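Local coordinates for nitrogen regulatory protein P-II (PDB 5D4L), which binds adenine nucleotides as a trimer and probably works as a carboxysome-associated, bicarbonate-responsive regulator of the PII family, at residues I23-H28 against D69-I74; L63-D68 against A96-V101. One frame throughout, in Å; residues are numbered along the deposited sequence.

How the contacts relate
Contact 1 is a ladder between two neighbouring strands, 12-25 and 71-78, with five of its touching residues buried; contact 2 is looser, tying the loop before strand 71-78 to the turn that leads into strand 100-111, and reaches the surface at Leu-63 and Ala-96. They abut: Ile-23 N lies 2.9 Å from Val-100 O, a probable hydrogen bond, because strand 100-111 runs next to strand 12-25. The rings of His-28 and His-97 also meet. Direct backbone hydrogen bonds and aliphatic side chains make contact 1, whereas a water, an aromatic ring and a serine make contact 2. Both touch a second subunit, and contact 2 contains nucleotide-binding residues.

Contact 1 (I23-H28 against D69-I74); sequences ILEGAH and DALIMI
Ile-23 lays its CD1 against Met-73 CE, 3.7 Å away, where the methionine chain bends back at chi3 (-69°) and brings its methyl over the isoleucine branch. A second subunit packs on this face: its Thr-45 touches Ile-23 and its Ile-75 lies on Met-73. On the other face Leu-24 CD1 meets Ile-72 CG1 at 3.8 Å, beneath helix 29-39, whose Ala-32 and Lys-29 lie on these two side chains respectively. Between the faces runs a short antiparallel ladder. Ile-72 N gives Leu-24 O a nearly straight bond of 3.0 Å; the return bond from Leu-24 N to Ile-72 O is weak. Where strand 12-25 ends, Gly-26 N still reaches Ala-70 O at 2.9 Å. The Glu-25 and Leu-71 side chains diverge, though Glu-25 CG still comes to 4.1 Å from Leu-71 CD2. Glu-25 OE1 stands 3.3 Å from Asp-69 OD1, the carboxylate planes turned 59° apart; Glu-25 OE2 lies in plane at the His-28 ring edge. The closeness of the two carboxylates probably favours a proton on one of them; Asn-66 N holds Asp-69 OD2 separately. An alanine in place of Glu-25 is likely to leave Leu-71 CD2 less well packed and the His-28 ring without an acidic neighbour. Neighbouring first and third strands, run antiparallel, are the centre of the ferredoxin-like fold of PII proteins.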
loop_
_atom_site.group_PDB
_atom_site.type_symbol
_atom_site.label_atom_id
_atom_site.label_comp_id
_atom_site.label_asym_id
_atom_site.label_seq_id
_atom_site.Cartn_x
_atom_site.Cartn_y
_atom_site.Cartn_z
ATOM N N ILE A 23 -3.316 1.655 10.329
ATOM C CA ILE A 23 -4.430 0.724 10.330
ATOM C C ILE A 23 -5.023 0.649 11.731
ATOM O O ILE A 23 -4.322 0.358 12.677
ATOM C CB ILE A 23 -3.995 -0.676 9.867
ATOM C CG1 ILE A 23 -3.333 -0.596 8.489
ATOM C CG2 ILE A 23 -5.201 -1.617 9.833
ATOM C CD1 ILE A 23 -2.485 -1.751 8.168
ATOM N N LEU A 24 -6.312 0.927 11.843
ATOM C CA LEU A 24 -7.028 0.929 13.117
ATOM C C LEU A 24 -8.516 0.778 12.848
ATOM O O LEU A 24 -8.931 0.815 11.695
ATOM C CB LEU A 24 -6.750 2.214 13.922
ATOM C CG LEU A 24 -6.635 3.582 13.223
ATOM C CD1 LEU A 24 -7.898 4.019 12.581
ATOM C CD2 LEU A 24 -6.191 4.677 14.215
ATOM N N GLU A 25 -9.307 0.607 13.906
ATOM C CA GLU A 25 -10.756 0.499 13.782
ATOM C C GLU A 25 -11.369 1.798 13.242
ATOM O O GLU A 25 -10.911 2.899 13.552
ATOM C CB GLU A 25 -11.386 0.148 15.131
ATOM C CG GLU A 25 -11.013 -1.219 15.702
ATOM C CD GLU A 25 -11.418 -1.360 17.179
ATOM O OE1 GLU A 25 -12.441 -2.031 17.468
ATOM O OE2 GLU A 25 -10.719 -0.789 18.049
ATOM N N GLY A 26 -12.404 1.663 12.427
ATOM C CA GLY A 26 -13.088 2.812 11.878
ATOM C C GLY A 26 -13.640 3.790 12.899
ATOM O O GLY A 26 -13.676 4.992 12.658
ATOM N N ALA A 27 -14.057 3.277 14.048
ATOM C CA ALA A 27 -14.621 4.092 15.125
ATOM C C ALA A 27 -13.702 5.237 15.552
ATOM O O ALA A 27 -14.160 6.266 16.055
ATOM C CB ALA A 27 -14.930 3.204 16.331
ATOM N N HIS A 28 -12.400 5.034 15.366
ATOM C CA HIS A 28 -11.404 5.990 15.816
ATOM C C HIS A 28 -10.836 6.840 14.672
ATOM O O HIS A 28 -9.765 7.435 14.803
ATOM C CB HIS A 28 -10.296 5.242 16.550
ATOM C CG HIS A 28 -10.806 4.398 17.680
ATOM N ND1 HIS A 28 -10.798 3.019 17.650
ATOM C CD2 HIS A 28 -11.377 4.743 18.858
ATOM C CE1 HIS A 28 -11.324 2.552 18.768
ATOM N NE2 HIS A 28 -11.689 3.578 19.516
ATOM N N ASP A 69 -13.523 -6.774 13.645
ATOM C CA ASP A 69 -13.059 -5.404 13.528
ATOM C C ASP A 69 -13.290 -4.878 12.113
ATOM O O ASP A 69 -12.873 -5.505 11.128
ATOM C CB ASP A 69 -11.580 -5.300 13.869
ATOM C CG ASP A 69 -11.305 -5.449 15.347
ATOM O OD1 ASP A 69 -12.162 -5.050 16.178
ATOM O OD2 ASP A 69 -10.205 -5.943 15.665
ATOM N N ALA A 70 -13.967 -3.739 12.012
ATOM C CA ALA A 70 -14.078 -3.027 10.743
ATOM C C ALA A 70 -12.924 -2.061 10.680
ATOM O O ALA A 70 -12.950 -1.026 11.345
ATOM C CB ALA A 70 -15.401 -2.294 10.639
ATOM N N LEU A 71 -11.898 -2.391 9.907
ATOM C CA LEU A 71 -10.703 -1.561 9.918
ATOM C C LEU A 71 -10.651 -0.599 8.731
ATOM O O LEU A 71 -11.289 -0.814 7.692
ATOM C CB LEU A 71 -9.459 -2.440 9.947
ATOM C CG LEU A 71 -9.392 -3.510 11.052
ATOM C CD1 LEU A 71 -8.307 -4.490 10.731
ATOM C CD2 LEU A 71 -9.178 -2.917 12.465
ATOM N N ILE A 72 -9.905 0.483 8.912
ATOM C CA ILE A 72 -9.549 1.366 7.817
ATOM C C ILE A 72 -8.036 1.499 7.757
ATOM O O ILE A 72 -7.332 1.163 8.701
ATOM C CB ILE A 72 -10.152 2.773 7.971
ATOM C CG1 ILE A 72 -9.665 3.405 9.277
ATOM C CG2 ILE A 72 -11.678 2.721 7.891
ATOM C CD1 ILE A 72 -10.091 4.868 9.450
ATOM N N MET A 73 -7.545 2.007 6.641
ATOM C CA MET A 73 -6.162 2.379 6.543
ATOM C C MET A 73 -6.103 3.852 6.232
ATOM O O MET A 73 -6.670 4.303 5.239
ATOM C CB MET A 73 -5.437 1.573 5.458
ATOM C CG MET A 73 -4.016 2.059 5.186
ATOM S SD MET A 73 -3.190 1.113 3.892
ATOM C CE MET A 73 -2.983 -0.447 4.737
ATOM N N ILE A 74 -5.424 4.605 7.087
ATOM C CA ILE A 74 -5.163 6.003 6.807
ATOM C C ILE A 74 -3.756 6.136 6.211
ATOM O O ILE A 74 -2.788 5.603 6.748
ATOM C CB ILE A 74 -5.322 6.845 8.077
ATOM C CG1 ILE A 74 -6.702 6.570 8.684
ATOM C CG2 ILE A 74 -5.104 8.325 7.784
ATOM C CD1 ILE A 74 -7.023 7.404 9.891
#

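Contact 2 (L63-D68 against A96-V101); sequences LMFNED and AHSGVV
Gly-99 N and Leu-63 O grip one water between them: the amide donates to it at 2.6 Å, and the water in turn donates to the carbonyl at 2.7 Å. This bridge stands in for a direct bond, since the loop and the turn come close without exchanging backbone hydrogen bonds. Beneath the water lies the ring of Phe-65, the oxygen sitting 3.5 Å above the plane and over the ring centre. On the far side of that plane Leu-71 and Ile-23 pack against the ring, which is thus held between aliphatic side chains and water. Phe-65 CG stands anti to the carbonyl carbon (chi1 -63°), a setting that carries the ring up to the turn, with CZ 3.5 Å from Gly-99 CA. Ser-98 meets the same ring at its edge, OG near the ring plane and 3.4 Å from Phe-65 CD1. Its CB leans on the loop backbone, 3.5 Å from Met-64 O. Farther up, Leu-63 extends (chi2 -179°) and presses CD1 to 3.4 Å from Ala-96 C, a tight fit against the peptide leading to His-97. The backbone of Gly-99, at phi 136°, would jam any CB against the preceding carbonyl, so the turn requires a glycine there; its own carbonyl accepts a bond from His-62 NE2. Thr-45 of a second subunit touches Phe-65 as well. Ser-98 and Gly-99 bind ADP and AMP in other structures of this protein, as does Thr-45 for ADP. What is assembled here, without nucleotide, is therefore one wall of the nucleotide site, built partly from the connection between the second and third strands, which corresponds to the T-loop of PII proteins.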
loop_
_atom_site.group_PDB
_atom_site.type_symbol
_atom_site.label_atom_id
_atom_site.label_comp_id
_atom_site.label_asym_id
_atom_site.label_seq_id
_atom_site.Cartn_x
_atom_site.Cartn_y
_atom_site.Cartn_z
ATOM N N LEU A 63 -2.348 -5.111 21.442
ATOM C CA LEU A 63 -3.685 -5.632 21.185
ATOM C C LEU A 63 -3.826 -6.063 19.735
ATOM O O LEU A 63 -3.489 -5.311 18.822
ATOM C CB LEU A 63 -4.739 -4.589 21.544
ATOM C CG LEU A 63 -4.608 -4.117 22.993
ATOM C CD1 LEU A 63 -5.680 -3.092 23.364
ATOM C CD2 LEU A 63 -4.643 -5.318 23.934
ATOM N N MET A 64 -4.288 -7.294 19.537
ATOM C CA MET A 64 -4.488 -7.831 18.205
ATOM C C MET A 64 -5.806 -7.382 17.613
ATOM O O MET A 64 -6.709 -6.997 18.332
ATOM C CB MET A 64 -4.441 -9.360 18.227
ATOM C CG MET A 64 -3.050 -9.924 18.561
ATOM S SD MET A 64 -2.950 -11.728 18.598
ATOM C CE MET A 64 -4.001 -12.120 19.987
ATOM N N PHE A 65 -5.889 -7.447 16.290
ATOM C CA PHE A 65 -7.135 -7.351 15.553
ATOM C C PHE A 65 -7.908 -8.655 15.707
ATOM O O PHE A 65 -7.312 -9.730 15.841
ATOM C CB PHE A 65 -6.883 -7.123 14.050
ATOM C CG PHE A 65 -6.184 -5.835 13.710
ATOM C CD1 PHE A 65 -6.588 -4.632 14.263
ATOM C CD2 PHE A 65 -5.137 -5.833 12.796
ATOM C CE1 PHE A 65 -5.942 -3.427 13.917
ATOM C CE2 PHE A 65 -4.488 -4.639 12.438
ATOM C CZ PHE A 65 -4.892 -3.434 12.997
ATOM N N ASN A 66 -9.230 -8.596 15.631
ATOM C CA ASN A 66 -9.924 -9.842 15.389
ATOM C C ASN A 66 -10.985 -9.703 14.322
ATOM O O ASN A 66 -11.175 -8.628 13.746
ATOM C CB ASN A 66 -10.518 -10.413 16.678
ATOM C CG ASN A 66 -11.466 -9.470 17.352
ATOM O OD1 ASN A 66 -12.307 -8.842 16.709
ATOM N ND2 ASN A 66 -11.351 -9.372 18.669
ATOM N N GLU A 67 -11.677 -10.809 14.087
ATOM C CA GLU A 67 -12.514 -10.984 12.920
ATOM C C GLU A 67 -13.749 -10.106 12.876
ATOM O O GLU A 67 -14.404 -10.035 11.841
ATOM C CB GLU A 67 -12.923 -12.457 12.805
ATOM C CG GLU A 67 -11.722 -13.392 12.635
ATOM C CD GLU A 67 -12.104 -14.775 12.147
ATOM O OE1 GLU A 67 -11.884 -15.067 10.948
ATOM O OE2 GLU A 67 -12.615 -15.573 12.963
ATOM N N ASP A 68 -14.088 -9.417 13.948
ATOM C CA ASP A 68 -15.208 -8.507 13.805
ATOM C C ASP A 68 -14.785 -7.045 13.938
ATOM O O ASP A 68 -15.583 -6.179 14.281
ATOM C CB ASP A 68 -16.332 -8.864 14.794
ATOM C CG ASP A 68 -15.883 -8.882 16.232
ATOM O OD1 ASP A 68 -14.965 -8.114 16.584
ATOM O OD2 ASP A 68 -16.470 -9.663 17.013
ATOM N N ALA A 96 -4.118 1.108 24.362
ATOM C CA ALA A 96 -5.455 0.644 24.723
ATOM C C ALA A 96 -6.295 0.227 23.507
ATOM O O ALA A 96 -7.451 -0.184 23.648
ATOM C CB ALA A 96 -6.181 1.726 25.517
ATOM N N HIS A 97 -5.729 0.313 22.308
ATOM C CA HIS A 97 -6.489 -0.091 21.124
ATOM C C HIS A 97 -5.620 -0.830 20.129
ATOM O O HIS A 97 -4.432 -0.558 20.009
ATOM C CB HIS A 97 -7.118 1.128 20.435
ATOM C CG HIS A 97 -7.984 1.961 21.327
ATOM N ND1 HIS A 97 -7.504 3.057 22.013
ATOM C CD2 HIS A 97 -9.297 1.866 21.640
ATOM C CE1 HIS A 97 -8.484 3.598 22.716
ATOM N NE2 HIS A 97 -9.581 2.887 22.516
ATOM N N SER A 98 -6.222 -1.744 19.391
ATOM C CA SER A 98 -5.503 -2.443 18.335
ATOM C C SER A 98 -5.066 -1.486 17.224
ATOM O O SER A 98 -5.630 -0.398 17.068
ATOM C CB SER A 98 -6.371 -3.537 17.742
ATOM O OG SER A 98 -7.446 -2.945 17.036
ATOM N N GLY A 99 -4.062 -1.888 16.451
ATOM C CA GLY A 99 -3.634 -1.084 15.321
ATOM C C GLY A 99 -2.132 -0.949 15.174
ATOM O O GLY A 99 -1.385 -1.254 16.100
ATOM N N VAL A 100 -1.698 -0.472 14.006
ATOM C CA VAL A 100 -0.282 -0.370 13.687
ATOM C C VAL A 100 -0.013 0.796 12.713
ATOM O O VAL A 100 -0.931 1.271 12.020
ATOM C CB VAL A 100 0.230 -1.711 13.089
ATOM C CG1 VAL A 100 -0.373 -1.951 11.702
ATOM C CG2 VAL A 100 1.765 -1.781 13.073
ATOM N N VAL A 101 1.235 1.263 12.682
ATOM C CA VAL A 101 1.697 2.237 11.692
ATOM C C VAL A 101 2.904 1.678 10.954
ATOM O O VAL A 101 3.950 1.415 11.559
ATOM C CB VAL A 101 2.080 3.595 12.318
ATOM C CG1 VAL A 101 2.560 4.569 11.246
ATOM C CG2 VAL A 101 0.911 4.182 13.074
HETATM O O HOH W 1 -3.397 -4.379 16.266
#